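Local structure of intracellular serine protease (Bacillus licheniformis, 4ZOQ) at residues B[224-229]-B[279-284]. The protein is a subtilisin-like protease of the class II lanthipeptide type that cleaves peptide bonds in a sequence-specific manner. Numbering follows the deposited sequence.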
loop_
_atom_site.group_PDB
_atom_site.type_symbol
_atom_site.label_atom_id
_atom_site.label_comp_id
_atom_site.label_asym_id
_atom_site.label_seq_id
_atom_site.Cartn_x
_atom_site.Cartn_y
_atom_site.Cartn_z
ATOM N N THR B 224 2.161 -12.043 -5.832
ATOM C CA THR B 224 3.493 -11.919 -5.337
ATOM C C THR B 224 4.273 -10.945 -6.232
ATOM O O THR B 224 3.896 -10.708 -7.393
ATOM C CB THR B 224 4.067 -13.365 -5.262
ATOM O OG1 THR B 224 4.096 -13.802 -3.894
ATOM C CG2 THR B 224 5.364 -13.491 -5.869
ATOM N N ALA B 225 5.307 -10.315 -5.683
ATOM C CA ALA B 225 6.202 -9.499 -6.503
ATOM C C ALA B 225 7.618 -9.542 -5.906
ATOM O O ALA B 225 7.788 -9.854 -4.722
ATOM C CB ALA B 225 5.688 -8.065 -6.621
ATOM N N PRO B 226 8.640 -9.281 -6.740
ATOM C CA PRO B 226 10.005 -9.399 -6.203
ATOM C C PRO B 226 10.396 -8.317 -5.178
ATOM O O PRO B 226 10.759 -7.195 -5.527
ATOM C CB PRO B 226 10.879 -9.303 -7.468
ATOM C CG PRO B 226 10.022 -8.676 -8.517
ATOM C CD PRO B 226 8.627 -9.119 -8.209
ATOM N N GLY B 227 10.303 -8.678 -3.906
ATOM C CA GLY B 227 10.705 -7.807 -2.817
ATOM C C GLY B 227 12.019 -8.221 -2.147
ATOM O O GLY B 227 12.420 -7.602 -1.168
ATOM N N GLY B 228 12.633 -9.329 -2.580
ATOM C CA GLY B 228 13.985 -9.631 -2.157
ATOM C C GLY B 228 14.139 -10.020 -0.706
ATOM O O GLY B 228 13.156 -10.139 0.035
ATOM N N TYR B 229 15.376 -10.313 -0.318
ATOM C CA TYR B 229 15.684 -10.486 1.093
ATOM C C TYR B 229 17.188 -10.335 1.288
ATOM O O TYR B 229 17.927 -10.045 0.345
ATOM C CB TYR B 229 15.165 -11.815 1.644
ATOM C CG TYR B 229 15.281 -11.933 3.165
ATOM C CD1 TYR B 229 14.851 -10.902 4.009
ATOM C CD2 TYR B 229 15.745 -13.106 3.757
ATOM C CE1 TYR B 229 14.924 -11.029 5.411
ATOM C CE2 TYR B 229 15.796 -13.252 5.131
ATOM C CZ TYR B 229 15.398 -12.206 5.958
ATOM O OH TYR B 229 15.480 -12.382 7.323
ATOM N N ALA B 279 3.996 -4.957 -2.849
ATOM C CA ALA B 279 2.664 -4.437 -3.157
ATOM C C ALA B 279 2.655 -3.273 -4.177
ATOM O O ALA B 279 1.833 -3.292 -5.099
ATOM C CB ALA B 279 1.939 -4.040 -1.881
ATOM N N PRO B 280 3.536 -2.263 -4.012
ATOM C CA PRO B 280 3.512 -1.163 -4.984
ATOM C C PRO B 280 3.946 -1.540 -6.415
ATOM O O PRO B 280 3.545 -0.843 -7.369
ATOM C CB PRO B 280 4.495 -0.142 -4.391
ATOM C CG PRO B 280 5.321 -0.895 -3.416
ATOM C CD PRO B 280 4.420 -1.962 -2.877
ATOM N N GLN B 281 4.699 -2.637 -6.566
ATOM C CA GLN B 281 5.052 -3.124 -7.885
ATOM C C GLN B 281 3.797 -3.584 -8.615
ATOM O O GLN B 281 3.660 -3.378 -9.810
ATOM C CB GLN B 281 6.077 -4.243 -7.813
ATOM C CG GLN B 281 7.433 -3.777 -7.357
ATOM C CD GLN B 281 8.434 -4.911 -7.286
ATOM O OE1 GLN B 281 8.664 -5.612 -8.288
ATOM N NE2 GLN B 281 9.033 -5.114 -6.102
ATOM N N VAL B 282 2.895 -4.222 -7.887
ATOM C CA VAL B 282 1.607 -4.620 -8.418
ATOM C C VAL B 282 0.706 -3.391 -8.637
ATOM O O VAL B 282 0.015 -3.289 -9.650
ATOM C CB VAL B 282 0.913 -5.646 -7.470
ATOM C CG1 VAL B 282 -0.415 -6.153 -8.069
ATOM C CG2 VAL B 282 1.854 -6.795 -7.185
ATOM N N ALA B 283 0.712 -2.459 -7.689
ATOM C CA ALA B 283 -0.057 -1.241 -7.864
ATOM C C ALA B 283 0.450 -0.490 -9.109
ATOM O O ALA B 283 -0.361 -0.036 -9.941
ATOM C CB ALA B 283 0.024 -0.366 -6.627
ATOM N N GLY B 284 1.783 -0.409 -9.251
ATOM C CA GLY B 284 2.409 0.218 -10.403
ATOM C C GLY B 284 2.011 -0.479 -11.690
ATOM O O GLY B 284 1.674 0.175 -12.685
#
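Gln281 and Val282, on one side of helix 275-297, face Ala225 and Pro226 at the end of strand 221-226. On the helix side Gln281 carries most of the contact. With CG anti to its carbonyl carbon (chi1 -69°) and the chain extended beyond it, the side chain runs past Ala225, the methylene CB lying 4.0 Å from Ala225 CB, and delivers its amide to Pro226. There Gln281 NE2 donates a nearly straight hydrogen bond of 2.8 Å to Pro226 O. The acceptor lies almost in the amide plane, whereas the donor stands well above the plane of the Pro226 carbonyl. On the same amide, Gln281 OE1 rests against the proline ring, 3.4 Å from Pro226 CG, and accepts a hydrogen bond from Gln29. As NE2 also donates to Leu277 O, one turn back in the helix, both the oxygen and the nitrogen of this buried amide are hydrogen-bonded, which probably fixes its flip. One residue on, Val282 turns CG2 to Ala225 CB at 4.1 Å, so the alanine methyl meets both the glutamine stem and the valine branch.

The contact ties the last strand of the mostly parallel central subtilase sheet to helix 275-297, whose first turn holds Ser276, the predicted serine of the charge relay system. Helix and strand segments cross at 103°, their axes 7.6 Å apart at closest approach. Strand 221-226 pairs with strand 200-205 through Ala225, and Val202 of that neighbour touches Val282. Farther along the sheet, strand 133-136 meets Ala283, while Pro280 and Gln281 pack against helix 86-97.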